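Side-chain contacts in heat shock protein, putative (Plasmodium falciparum, PDB 1Y6Z), which is the middle domain of an Hsp90-family protein that probably works as an ATP-dependent chaperone, binding unfolded proteins and helping them to fold: residues D32-V37 / T148-T153; S49-P54 / K126-K131; K63-E68 / L158-V163; S89-L94 / V163-N168; K131-M136 / E170-L175. All blocks are in the same frame, centred on the assembly; numbering follows the deposited sequence.

Contact 1. Residues D32-V37 / T148-T153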
# COMPACT_ATOMS: atom_id res chain seq x y z
N ASP B 32 -5.79 26.79 3.63
CA ASP B 32 -4.97 25.74 4.25
C ASP B 32 -4.94 24.47 3.39
O ASP B 32 -5.94 24.12 2.79
CB ASP B 32 -5.53 25.40 5.59
CG ASP B 32 -5.16 26.44 6.68
OD1 ASP B 32 -4.43 27.42 6.40
OD2 ASP B 32 -5.52 26.22 7.84
N PRO B 33 -3.82 23.75 3.39
CA PRO B 33 -3.87 22.49 2.68
C PRO B 33 -4.75 21.46 3.37
O PRO B 33 -4.99 21.52 4.60
CB PRO B 33 -2.38 22.02 2.62
CG PRO B 33 -1.67 22.80 3.65
CD PRO B 33 -2.50 24.03 4.00
N LEU B 34 -5.23 20.53 2.58
CA LEU B 34 -6.04 19.47 3.08
C LEU B 34 -5.19 18.44 3.85
O LEU B 34 -5.69 17.82 4.82
CB LEU B 34 -6.77 18.80 1.93
CG LEU B 34 -8.24 19.20 1.69
CD1 LEU B 34 -8.61 20.60 2.16
CD2 LEU B 34 -8.69 18.85 0.25
N ALA B 35 -3.96 18.26 3.37
CA ALA B 35 -3.03 17.35 4.02
C ALA B 35 -1.59 17.66 3.57
O ALA B 35 -1.34 18.41 2.59
CB ALA B 35 -3.40 15.95 3.65
N TYR B 36 -0.63 17.06 4.27
CA TYR B 36 0.77 17.16 3.88
C TYR B 36 1.52 15.96 4.42
O TYR B 36 1.06 15.35 5.38
CB TYR B 36 1.44 18.44 4.39
CG TYR B 36 1.55 18.53 5.89
CD1 TYR B 36 2.71 18.14 6.57
CD2 TYR B 36 0.49 19.04 6.64
CE1 TYR B 36 2.80 18.23 7.95
CE2 TYR B 36 0.57 19.13 8.06
CZ TYR B 36 1.73 18.72 8.68
OH TYR B 36 1.80 18.81 10.06
N VAL B 37 2.70 15.71 3.84
CA VAL B 37 3.67 14.76 4.41
C VAL B 37 5.08 15.32 4.16
O VAL B 37 5.35 15.84 3.07
CB VAL B 37 3.48 13.31 3.82
CG1 VAL B 37 3.50 13.33 2.35
CG2 VAL B 37 4.50 12.34 4.42
N THR B 148 -14.40 13.80 1.57
CA THR B 148 -15.39 14.09 0.54
C THR B 148 -15.05 15.39 -0.22
O THR B 148 -15.19 15.43 -1.43
CB THR B 148 -16.86 14.13 1.10
OG1 THR B 148 -17.16 12.89 1.74
CG2 THR B 148 -17.85 14.38 -0.05
N LYS B 149 -14.60 16.41 0.51
CA LYS B 149 -14.01 17.65 -0.04
C LYS B 149 -12.85 17.39 -1.01
O LYS B 149 -12.86 17.87 -2.14
CB LYS B 149 -13.46 18.48 1.11
CG LYS B 149 -13.00 19.84 0.71
CD LYS B 149 -12.63 20.58 1.98
CE LYS B 149 -13.33 21.91 2.02
NZ LYS B 149 -12.36 22.99 2.23
N PHE B 150 -11.89 16.58 -0.57
CA PHE B 150 -10.83 16.15 -1.48
C PHE B 150 -11.41 15.55 -2.78
O PHE B 150 -11.05 15.97 -3.87
CB PHE B 150 -9.87 15.18 -0.78
CG PHE B 150 -8.86 14.60 -1.70
CD1 PHE B 150 -7.74 15.36 -2.10
CD2 PHE B 150 -9.02 13.31 -2.20
CE1 PHE B 150 -6.83 14.84 -2.98
CE2 PHE B 150 -8.12 12.76 -3.07
CZ PHE B 150 -7.02 13.52 -3.49
N LEU B 151 -12.31 14.56 -2.70
CA LEU B 151 -12.84 13.98 -3.94
C LEU B 151 -13.67 14.97 -4.76
O LEU B 151 -13.59 14.99 -5.99
CB LEU B 151 -13.63 12.67 -3.68
CG LEU B 151 -12.81 11.46 -3.17
CD1 LEU B 151 -13.84 10.33 -2.92
CD2 LEU B 151 -11.70 10.99 -4.08
N ASN B 152 -14.45 15.80 -4.07
CA ASN B 152 -15.22 16.87 -4.81
C ASN B 152 -14.34 17.82 -5.65
O ASN B 152 -14.74 18.26 -6.72
CB ASN B 152 -16.06 17.72 -3.84
CG ASN B 152 -17.31 16.99 -3.30
OD1 ASN B 152 -17.88 17.40 -2.27
ND2 ASN B 152 -17.71 15.91 -3.96
N THR B 153 -13.12 18.10 -5.17
CA THR B 153 -12.16 19.04 -5.85
C THR B 153 -11.18 18.33 -6.79
O THR B 153 -10.94 18.82 -7.92
CB THR B 153 -11.33 19.80 -4.79
OG1 THR B 153 -12.20 20.25 -3.74
CG2 THR B 153 -10.44 20.99 -5.39
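L34 and the helix residues K149 and F150 meet obliquely, with the leucine fork splitting between its two neighbours. CD1 lies against the aliphatic part of K149, 4.0 Å from K149 CD. CD2, the other branch, reaches the backbone of F150, 3.9 Å from F150 CA, with the side-chain contact to CB almost as short. From there the same methyl sits at the edge of the phenyl ring, near its plane, so neither ring face is spent on L34. F150 holds CG anti to its own N (chi1 174°), which carries the ring past the leucine towards I53 and M136. K149, exposed, bends at its last two torsions after covering one flank of L34 with CD. No hydrogen bond crosses; across this contact the leucine meets only carbon atoms. This is sheet-to-helix packing in the Hsp90 middle domain: the residue just ahead of strand 35-41, outermost of the sheet within this chain, packs against helix 145-164 in an alpha-beta layered fold.

Contact 2. Residues S49-P54 / K126-K131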
# COMPACT_ATOMS: atom_id res chain seq x y z
N SER B 49 11.54 15.98 1.15
CA SER B 49 10.38 16.43 0.40
C SER B 49 9.29 16.80 1.36
O SER B 49 9.19 16.24 2.43
CB SER B 49 9.88 15.39 -0.61
OG SER B 49 8.89 15.92 -1.52
N ILE B 50 8.55 17.84 1.01
CA ILE B 50 7.28 18.09 1.73
C ILE B 50 6.28 18.21 0.61
O ILE B 50 6.51 18.99 -0.32
CB ILE B 50 7.26 19.41 2.57
CG1 ILE B 50 8.48 19.53 3.49
CG2 ILE B 50 5.90 19.47 3.37
CD1 ILE B 50 8.56 20.83 4.30
N LEU B 51 5.16 17.47 0.69
CA LEU B 51 4.21 17.42 -0.37
C LEU B 51 2.88 17.82 0.28
O LEU B 51 2.62 17.39 1.36
CB LEU B 51 4.09 15.97 -0.86
CG LEU B 51 5.32 15.37 -1.62
CD1 LEU B 51 4.84 13.90 -2.03
CD2 LEU B 51 5.60 16.20 -2.82
N TYR B 52 2.10 18.67 -0.38
CA TYR B 52 0.84 19.20 0.13
C TYR B 52 -0.26 18.89 -0.89
O TYR B 52 -0.07 19.02 -2.09
CB TYR B 52 0.92 20.71 0.20
CG TYR B 52 1.88 21.24 1.28
CD1 TYR B 52 3.21 21.50 0.98
CD2 TYR B 52 1.41 21.49 2.57
CE1 TYR B 52 4.11 22.01 1.96
CE2 TYR B 52 2.28 21.97 3.54
CZ TYR B 52 3.62 22.23 3.23
OH TYR B 52 4.46 22.79 4.21
N ILE B 53 -1.44 18.56 -0.39
CA ILE B 53 -2.67 18.57 -1.13
C ILE B 53 -3.29 19.91 -0.83
O ILE B 53 -3.56 20.24 0.35
CB ILE B 53 -3.59 17.44 -0.68
CG1 ILE B 53 -2.94 16.11 -1.03
CG2 ILE B 53 -4.99 17.56 -1.35
CD1 ILE B 53 -3.82 14.94 -0.58
N PRO B 54 -3.48 20.72 -1.87
CA PRO B 54 -4.04 22.06 -1.67
C PRO B 54 -5.45 22.01 -1.11
O PRO B 54 -6.13 21.01 -1.28
CB PRO B 54 -4.04 22.66 -3.12
CG PRO B 54 -2.88 21.95 -3.75
CD PRO B 54 -3.11 20.52 -3.28
N LYS B 126 9.22 8.15 -8.39
CA LYS B 126 8.53 6.98 -7.86
C LYS B 126 8.18 7.10 -6.38
O LYS B 126 7.11 6.72 -6.00
CB LYS B 126 9.37 5.70 -8.11
CG LYS B 126 8.47 4.46 -8.14
CD LYS B 126 9.27 3.18 -7.92
CE LYS B 126 8.38 2.15 -7.23
NZ LYS B 126 8.92 0.77 -7.40
N ARG B 127 9.10 7.62 -5.57
CA ARG B 127 8.95 7.77 -4.11
C ARG B 127 7.86 8.82 -3.85
O ARG B 127 7.05 8.71 -2.94
CB ARG B 127 10.24 8.34 -3.55
CG ARG B 127 11.22 7.49 -2.67
CD ARG B 127 11.47 6.09 -3.09
NE ARG B 127 12.80 5.56 -2.64
CZ ARG B 127 13.21 5.39 -1.38
NH1 ARG B 127 14.41 4.85 -1.13
NH2 ARG B 127 12.44 5.74 -0.34
N ILE B 128 7.89 9.87 -4.66
CA ILE B 128 6.83 10.89 -4.56
C ILE B 128 5.44 10.31 -4.80
O ILE B 128 4.51 10.61 -4.09
CB ILE B 128 7.12 12.07 -5.48
CG1 ILE B 128 8.23 12.91 -4.85
CG2 ILE B 128 5.88 12.97 -5.62
CD1 ILE B 128 8.60 14.12 -5.66
N VAL B 129 5.28 9.50 -5.85
CA VAL B 129 3.96 8.96 -6.18
C VAL B 129 3.47 8.05 -5.06
O VAL B 129 2.31 8.11 -4.63
CB VAL B 129 4.00 8.22 -7.53
CG1 VAL B 129 2.65 7.55 -7.86
CG2 VAL B 129 4.44 9.19 -8.60
N LEU B 130 4.35 7.18 -4.59
CA LEU B 130 4.00 6.36 -3.46
C LEU B 130 3.63 7.14 -2.16
O LEU B 130 2.66 6.76 -1.50
CB LEU B 130 5.01 5.23 -3.28
CG LEU B 130 5.07 4.38 -4.60
CD1 LEU B 130 6.05 3.17 -4.53
CD2 LEU B 130 3.68 3.93 -5.22
N LYS B 131 4.37 8.21 -1.81
CA LYS B 131 4.04 9.00 -0.62
C LYS B 131 2.70 9.70 -0.86
O LYS B 131 1.92 9.87 0.08
CB LYS B 131 5.13 10.05 -0.30
CG LYS B 131 6.38 9.44 0.33
CD LYS B 131 6.16 9.12 1.76
CE LYS B 131 7.44 8.52 2.35
NZ LYS B 131 7.19 7.94 3.67
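L51, I128 and K131 account for most of the surface buried here, with L51 giving the largest share. The leucine points from strand 47-53 to helix 121-141, and its CD1 does the touching: it lies 3.9 Å from I128 CG2 and is equally near to I128 O, so the methyl rests against a side-chain branch and the helix backbone together. The two side chains meet at a slant. I128 sets CG2 anti to the backbone N, while CG1 stands beside that N (chi1 -76°), which presents the short branch, CG2, to the leucine. One turn further on, K131 adds only its root, CB being 4.2 Å from L51 CD1. Its chain then bends away, and NZ makes a salt bridge with E141 of the second subunit. I128 O is not left to the methyl alone, since S132 OG is hydrogen-bonded to it. Strand 47-53 is an inner strand of the five-stranded mixed sheet, and helix 121-141 covers it at this point. With no hydrogen bond across, the chemistry implies cohesion by dispersion and the exclusion of water, while the lysine's charge is probably balanced by E141 of the second subunit.

Contact 3. Residues K63-E68 / L158-V163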
# COMPACT_ATOMS: atom_id res chain seq x y z
N LYS B 63 -8.53 26.77 -15.20
CA LYS B 63 -9.04 27.05 -16.56
C LYS B 63 -9.08 25.76 -17.38
O LYS B 63 -10.14 25.36 -17.81
CB LYS B 63 -8.24 28.13 -17.28
CG LYS B 63 -8.46 29.56 -16.72
CD LYS B 63 -7.45 30.55 -17.38
CE LYS B 63 -7.55 31.97 -16.80
NZ LYS B 63 -6.36 32.83 -17.06
N ASN B 64 -7.94 25.13 -17.59
CA ASN B 64 -7.88 23.76 -18.08
C ASN B 64 -7.46 22.78 -16.97
O ASN B 64 -6.64 23.10 -16.13
CB ASN B 64 -6.86 23.63 -19.22
CG ASN B 64 -6.95 22.30 -19.95
OD1 ASN B 64 -5.96 21.55 -20.03
ND2 ASN B 64 -8.16 21.96 -20.47
N MET B 65 -7.96 21.55 -17.04
CA MET B 65 -7.51 20.49 -16.12
C MET B 65 -6.01 20.37 -16.02
O MET B 65 -5.48 20.01 -14.97
CB MET B 65 -8.07 19.13 -16.53
CG MET B 65 -9.34 18.78 -15.82
SD MET B 65 -9.48 17.03 -15.90
CE MET B 65 -9.17 16.73 -17.58
N PHE B 66 -5.32 20.62 -17.11
CA PHE B 66 -3.88 20.52 -17.04
C PHE B 66 -3.23 21.82 -17.47
O PHE B 66 -3.78 22.52 -18.34
CB PHE B 66 -3.37 19.29 -17.81
CG PHE B 66 -3.92 17.98 -17.27
CD1 PHE B 66 -3.37 17.40 -16.12
CD2 PHE B 66 -4.99 17.34 -17.89
CE1 PHE B 66 -3.90 16.19 -15.59
CE2 PHE B 66 -5.50 16.12 -17.39
CZ PHE B 66 -4.96 15.56 -16.22
N ASP B 67 -2.16 22.18 -16.76
CA ASP B 67 -1.31 23.36 -17.02
C ASP B 67 -0.16 22.84 -17.85
O ASP B 67 0.55 21.92 -17.44
CB ASP B 67 -0.77 23.94 -15.70
CG ASP B 67 0.22 25.13 -15.88
OD1 ASP B 67 1.14 25.27 -15.03
OD2 ASP B 67 0.07 25.94 -16.83
N GLU B 68 0.03 23.44 -19.03
CA GLU B 68 1.05 22.97 -19.98
C GLU B 68 2.46 23.13 -19.40
O GLU B 68 3.42 22.50 -19.87
CB GLU B 68 0.92 23.72 -21.30
CG GLU B 68 1.53 25.11 -21.28
CD GLU B 68 1.14 25.96 -22.47
OE1 GLU B 68 0.63 25.39 -23.47
OE2 GLU B 68 1.37 27.20 -22.40
N LEU B 158 -7.87 11.83 -9.89
CA LEU B 158 -7.69 10.40 -9.52
C LEU B 158 -8.28 9.51 -10.61
O LEU B 158 -7.67 8.52 -11.01
CB LEU B 158 -8.31 10.17 -8.17
CG LEU B 158 -7.42 10.46 -6.96
CD1 LEU B 158 -6.94 11.93 -6.84
CD2 LEU B 158 -8.17 10.00 -5.66
N LYS B 159 -9.43 9.95 -11.17
CA LYS B 159 -10.14 9.20 -12.25
C LYS B 159 -9.27 9.13 -13.45
O LYS B 159 -9.14 8.07 -14.04
CB LYS B 159 -11.50 9.84 -12.55
CG LYS B 159 -12.57 9.47 -11.52
CD LYS B 159 -13.79 10.41 -11.65
CE LYS B 159 -14.74 10.27 -10.48
NZ LYS B 159 -15.66 11.52 -10.55
N ILE B 160 -8.59 10.25 -13.77
CA ILE B 160 -7.58 10.26 -14.86
C ILE B 160 -6.38 9.36 -14.51
O ILE B 160 -5.88 8.65 -15.38
CB ILE B 160 -7.14 11.69 -15.19
CG1 ILE B 160 -8.27 12.43 -15.92
CG2 ILE B 160 -5.84 11.72 -16.09
CD1 ILE B 160 -8.19 13.91 -15.63
N GLY B 161 -5.95 9.38 -13.25
CA GLY B 161 -4.90 8.46 -12.80
C GLY B 161 -5.21 6.98 -13.08
O GLY B 161 -4.33 6.22 -13.53
N VAL B 162 -6.45 6.59 -12.79
CA VAL B 162 -6.96 5.23 -13.10
C VAL B 162 -6.81 4.88 -14.61
O VAL B 162 -6.41 3.74 -14.98
CB VAL B 162 -8.45 5.06 -12.67
CG1 VAL B 162 -9.02 3.72 -13.20
CG2 VAL B 162 -8.62 5.18 -11.14
N VAL B 163 -7.16 5.85 -15.47
CA VAL B 163 -6.96 5.73 -16.94
C VAL B 163 -5.48 5.67 -17.30
O VAL B 163 -5.02 4.77 -18.04
CB VAL B 163 -7.65 6.95 -17.68
CG1 VAL B 163 -7.48 6.87 -19.23
CG2 VAL B 163 -9.11 7.05 -17.30
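M65 and F66 both meet CD1 of I160. The methionine comes tip to tip: its SD lies 3.4 Å from I160 CD1 and its CE 3.6 Å from the same atom, the last torsion folding the methyl back (chi3 -48°) so that sulfur and methyl touch together. F66 approaches from the opposite direction to the isoleucine, with CZ 3.7 Å from I160 CD1; the ring is oblique to that methyl. I160 CG2 adds a second touch to F66 CZ, at 3.9 Å. The pair belongs to the loop between strands 47-53 and 73-77, which folds down on helix 145-164 of the Hsp90 middle domain. An Asx turn shapes this loop: F66 N donates to N64 OD1 over 3.1 Å, approaching from above the carbonyl plane. Two further partners meet the pair, R92 forming a cation-pi contact with the F66 ring and Y157 OH a hydrogen bond with M65 O. In I160 itself CG1 stands beside the backbone N (chi1 -72°) and the chain runs on roughly extended (chi2 151°), which carries CD1 out to the loop.

Contact 4. Residues S89-L94 / V163-N168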
# COMPACT_ATOMS: atom_id res chain seq x y z
N SER B 89 7.84 15.78 -14.80
CA SER B 89 8.33 14.43 -14.84
C SER B 89 7.48 13.43 -14.01
O SER B 89 7.70 12.20 -14.09
CB SER B 89 9.82 14.41 -14.46
OG SER B 89 10.01 14.94 -13.16
N ILE B 90 6.53 13.92 -13.20
CA ILE B 90 5.69 12.99 -12.43
C ILE B 90 4.40 12.75 -13.23
O ILE B 90 4.11 13.53 -14.12
CB ILE B 90 5.50 13.42 -10.90
CG1 ILE B 90 4.46 14.51 -10.73
CG2 ILE B 90 6.82 13.93 -10.31
CD1 ILE B 90 4.02 14.67 -9.24
N PRO B 91 3.65 11.65 -12.94
CA PRO B 91 2.40 11.41 -13.70
C PRO B 91 1.53 12.64 -13.66
O PRO B 91 1.47 13.31 -12.65
CB PRO B 91 1.74 10.29 -12.93
CG PRO B 91 2.97 9.48 -12.45
CD PRO B 91 3.90 10.59 -11.96
N ARG B 92 0.91 12.99 -14.77
CA ARG B 92 0.20 14.27 -14.75
C ARG B 92 -1.06 14.23 -13.90
O ARG B 92 -1.62 15.30 -13.53
CB ARG B 92 -0.16 14.71 -16.17
CG ARG B 92 -1.32 13.95 -16.80
CD ARG B 92 -1.64 14.53 -18.22
NE ARG B 92 -2.81 13.87 -18.80
CZ ARG B 92 -3.49 14.33 -19.86
NH1 ARG B 92 -3.12 15.44 -20.48
NH2 ARG B 92 -4.54 13.68 -20.31
N TRP B 93 -1.54 13.03 -13.54
CA TRP B 93 -2.70 13.01 -12.66
C TRP B 93 -2.37 13.64 -11.28
O TRP B 93 -3.27 14.05 -10.57
CB TRP B 93 -3.33 11.64 -12.52
CG TRP B 93 -2.55 10.70 -11.71
CD1 TRP B 93 -1.55 9.91 -12.16
CD2 TRP B 93 -2.67 10.46 -10.28
NE1 TRP B 93 -1.02 9.20 -11.11
CE2 TRP B 93 -1.73 9.47 -9.96
CE3 TRP B 93 -3.53 10.96 -9.27
CZ2 TRP B 93 -1.57 8.97 -8.63
CZ3 TRP B 93 -3.41 10.43 -7.95
CH2 TRP B 93 -2.42 9.47 -7.65
N LEU B 94 -1.09 13.75 -10.95
CA LEU B 94 -0.64 14.38 -9.70
C LEU B 94 -0.24 15.85 -9.80
O LEU B 94 0.37 16.37 -8.86
CB LEU B 94 0.57 13.62 -9.16
CG LEU B 94 0.09 12.30 -8.57
CD1 LEU B 94 1.33 11.46 -8.43
CD2 LEU B 94 -0.62 12.55 -7.18
N VAL B 163 -7.16 5.85 -15.47
CA VAL B 163 -6.96 5.73 -16.94
C VAL B 163 -5.48 5.67 -17.30
O VAL B 163 -5.02 4.77 -18.04
CB VAL B 163 -7.65 6.95 -17.68
CG1 VAL B 163 -7.48 6.87 -19.23
CG2 VAL B 163 -9.11 7.05 -17.30
N GLU B 164 -4.69 6.62 -16.74
CA GLU B 164 -3.32 6.88 -17.25
C GLU B 164 -2.15 6.31 -16.50
O GLU B 164 -1.05 6.22 -17.05
CB GLU B 164 -3.08 8.39 -17.44
CG GLU B 164 -4.11 9.01 -18.34
CD GLU B 164 -3.89 10.46 -18.62
OE1 GLU B 164 -2.97 11.08 -18.02
OE2 GLU B 164 -4.69 10.99 -19.41
N ASP B 165 -2.34 5.90 -15.27
CA ASP B 165 -1.19 5.49 -14.48
C ASP B 165 -1.25 3.95 -14.33
O ASP B 165 -1.73 3.42 -13.31
CB ASP B 165 -1.13 6.27 -13.14
CG ASP B 165 0.06 5.84 -12.26
OD1 ASP B 165 0.62 4.76 -12.51
OD2 ASP B 165 0.42 6.56 -11.31
N LYS B 166 -0.77 3.26 -15.35
CA LYS B 166 -0.84 1.80 -15.42
C LYS B 166 -0.40 1.10 -14.12
O LYS B 166 -1.14 0.27 -13.56
CB LYS B 166 -0.01 1.29 -16.62
CG LYS B 166 -0.03 -0.26 -16.78
CD LYS B 166 -1.40 -0.83 -16.69
CE LYS B 166 -1.53 -2.18 -17.37
NZ LYS B 166 -2.93 -2.69 -17.20
N GLU B 167 0.76 1.50 -13.63
CA GLU B 167 1.46 0.84 -12.54
C GLU B 167 0.72 1.02 -11.22
O GLU B 167 0.75 0.14 -10.38
CB GLU B 167 2.91 1.36 -12.37
CG GLU B 167 3.89 1.14 -13.53
CD GLU B 167 3.53 1.84 -14.83
OE1 GLU B 167 2.95 2.94 -14.76
OE2 GLU B 167 3.85 1.29 -15.92
N ASN B 168 0.07 2.16 -11.03
CA ASN B 168 -0.67 2.40 -9.79
C ASN B 168 -2.19 2.31 -9.89
O ASN B 168 -2.87 2.63 -8.94
CB ASN B 168 -0.24 3.75 -9.18
CG ASN B 168 1.24 3.76 -8.83
OD1 ASN B 168 1.69 2.97 -8.02
ND2 ASN B 168 1.98 4.63 -9.46
O HOH W 1 -1.61 10.72 -15.50
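R92 and W93 both hold CG between backbone N and carbonyl carbon (chi1 75° and 72°), and from there they reach two successive residues: E164, the last of helix 145-164, and D165, the first beyond it. The R92 chain is extended from CG to NE, which lays the guanidinium side-on to E164. NE gives a bond of 2.9 Å to E164 OE1 and NH2 one of 2.8 Å to E164 OE2, each oxygen using its syn lone pair. The two planes are only 20° apart, the nearly coplanar geometry of a bidentate salt bridge. A water also donates to E164 OE1 and, weakly, accepts from W93 N.

D165 turns its carboxylate to the indole. W93 NE1 donates to D165 OD2 over 3.0 Å, and the anti lone pair of that oxygen takes the bond. The syn side of OD2 receives N168 ND2 at 3.1 Å, almost straight, so two donors hold this buried oxygen. OD1 accepts from N168 N at 3.0 Å, from above the carboxylate plane, in an Asx motif that shapes the turn after the helix.

The contact joins the loop between strands 80-83 and 98-103 to the link from helix 145-164 to helix 169-173. M136 of helix 121-141 and I172 of helix 169-173 pack on W93, while V163 lies against F241 and S245 of helix 237-249.

Contact 5. Residues K131-M136 / E170-L175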
# COMPACT_ATOMS: atom_id res chain seq x y z
N LYS B 131 4.37 8.21 -1.81
CA LYS B 131 4.04 9.00 -0.62
C LYS B 131 2.70 9.70 -0.86
O LYS B 131 1.92 9.87 0.08
CB LYS B 131 5.13 10.05 -0.30
CG LYS B 131 6.38 9.44 0.33
CD LYS B 131 6.16 9.12 1.76
CE LYS B 131 7.44 8.52 2.35
NZ LYS B 131 7.19 7.94 3.67
N SER B 132 2.45 10.11 -2.10
CA SER B 132 1.20 10.84 -2.45
C SER B 132 -0.01 9.90 -2.30
O SER B 132 -0.99 10.27 -1.75
CB SER B 132 1.26 11.36 -3.90
OG SER B 132 2.28 12.32 -4.02
N ILE B 133 0.10 8.67 -2.82
CA ILE B 133 -0.98 7.69 -2.62
C ILE B 133 -1.26 7.34 -1.14
O ILE B 133 -2.41 7.33 -0.72
CB ILE B 133 -0.75 6.42 -3.52
CG1 ILE B 133 -0.75 6.85 -4.99
CG2 ILE B 133 -1.81 5.32 -3.18
CD1 ILE B 133 -0.31 5.77 -6.07
N SER B 134 -0.20 7.14 -0.34
CA SER B 134 -0.33 6.81 1.06
C SER B 134 -0.96 7.98 1.84
O SER B 134 -1.83 7.76 2.71
CB SER B 134 1.03 6.30 1.62
OG SER B 134 1.00 6.21 3.04
N MET B 135 -0.57 9.23 1.49
CA MET B 135 -1.17 10.45 2.03
C MET B 135 -2.70 10.45 1.77
O MET B 135 -3.46 10.73 2.70
CB MET B 135 -0.52 11.74 1.44
CG MET B 135 -1.21 13.10 1.86
SD MET B 135 -0.20 14.61 1.57
CE MET B 135 0.30 14.21 -0.08
N MET B 136 -3.13 10.21 0.53
CA MET B 136 -4.58 10.14 0.17
C MET B 136 -5.23 9.03 0.93
O MET B 136 -6.31 9.19 1.52
CB MET B 136 -4.79 9.92 -1.35
CG MET B 136 -4.44 11.12 -2.26
SD MET B 136 -4.55 10.83 -4.04
CE MET B 136 -3.25 9.66 -4.23
N GLU B 170 -4.62 0.14 -9.68
CA GLU B 170 -5.54 -0.47 -8.69
C GLU B 170 -5.66 0.32 -7.41
O GLU B 170 -6.76 0.51 -6.86
CB GLU B 170 -5.10 -1.92 -8.35
CG GLU B 170 -6.03 -2.62 -7.32
CD GLU B 170 -5.57 -4.05 -6.95
OE1 GLU B 170 -5.27 -4.82 -7.90
OE2 GLU B 170 -5.56 -4.38 -5.73
N GLU B 171 -4.51 0.81 -6.92
CA GLU B 171 -4.52 1.61 -5.71
C GLU B 171 -5.33 2.91 -5.90
O GLU B 171 -6.10 3.33 -5.01
CB GLU B 171 -3.09 1.96 -5.29
CG GLU B 171 -2.40 0.86 -4.55
CD GLU B 171 -1.34 1.46 -3.66
OE1 GLU B 171 -0.29 1.81 -4.24
OE2 GLU B 171 -1.60 1.66 -2.42
N ILE B 172 -5.17 3.51 -7.07
CA ILE B 172 -5.90 4.77 -7.32
C ILE B 172 -7.39 4.45 -7.44
O ILE B 172 -8.22 5.23 -6.96
CB ILE B 172 -5.40 5.48 -8.57
CG1 ILE B 172 -3.86 5.67 -8.53
CG2 ILE B 172 -6.16 6.85 -8.76
CD1 ILE B 172 -3.29 6.34 -9.82
N ALA B 173 -7.71 3.37 -8.15
CA ALA B 173 -9.08 2.88 -8.37
C ALA B 173 -9.82 2.66 -7.05
O ALA B 173 -11.03 2.94 -6.94
CB ALA B 173 -9.03 1.57 -9.21
N SER B 174 -9.09 2.20 -6.04
CA SER B 174 -9.65 1.97 -4.71
C SER B 174 -10.13 3.25 -4.00
O SER B 174 -10.88 3.17 -3.00
CB SER B 174 -8.64 1.18 -3.85
OG SER B 174 -7.60 1.97 -3.37
N LEU B 175 -9.74 4.42 -4.53
CA LEU B 175 -10.04 5.74 -3.90
C LEU B 175 -11.23 6.47 -4.52
O LEU B 175 -11.81 7.30 -3.86
CB LEU B 175 -8.81 6.71 -3.96
CG LEU B 175 -7.50 6.17 -3.30
CD1 LEU B 175 -6.21 7.00 -3.57
CD2 LEU B 175 -7.80 6.00 -1.80
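The backbone oxygen of E171 takes the shortest polar bond here, 2.6 Å from S174 OG, tilted 27° from the carbonyl plane; the E171 side chain, for its part, lies over I133 of the facing helix. The bond lies where helix 169-173 gives way to S174 and L175, a segment that packs on helix 121-141 in the helical part of the Hsp90 middle domain. Across the contact everything is van der Waals packing. With chi1 at -61°, I133 swings CG2 to E171 and CG1 toward I172. CG2 lies over the face of the E171 carboxylate, 3.7 Å from OE2 and 3.9 Å from CD; the methyl thus covers part of an acidic group at the less buried side of the contact. The longer branch goes inward, with I133 CD1 4.3 Å from I172 CG1, a loose approach.

One turn along, L175 meets the root of the M136 side chain. K137 and K140 of helix 121-141 also lie against L175, while F150 and L158 of helix 145-164 pack on M136, making this the buried side. The touch itself is between aliphatic carbons: L175 CD1 sits 3.9 Å from M136 CB.

In the fold
Helix 145-164 serves contacts 1, 3 and 4, and helix 121-141 serves contacts 2 and 5, which share K131. Contacts 1 and 2 reach neighbouring strands of the five-stranded sheet; their centres are about 13 Å apart, and contact 2 is nested within the loop that contact 1 closes. Contacts 3 and 4, centres about 9 Å apart, share V163 and attach two loops to helix 145-164. Contact 5, opening after contact 2 has closed, brings in helix 169-173 and touches all the others; its centre is about 11 Å from that of contact 4. Most pairs cross along the chain, and this crossing order ties sheet, loops and helices together in this part of the domain.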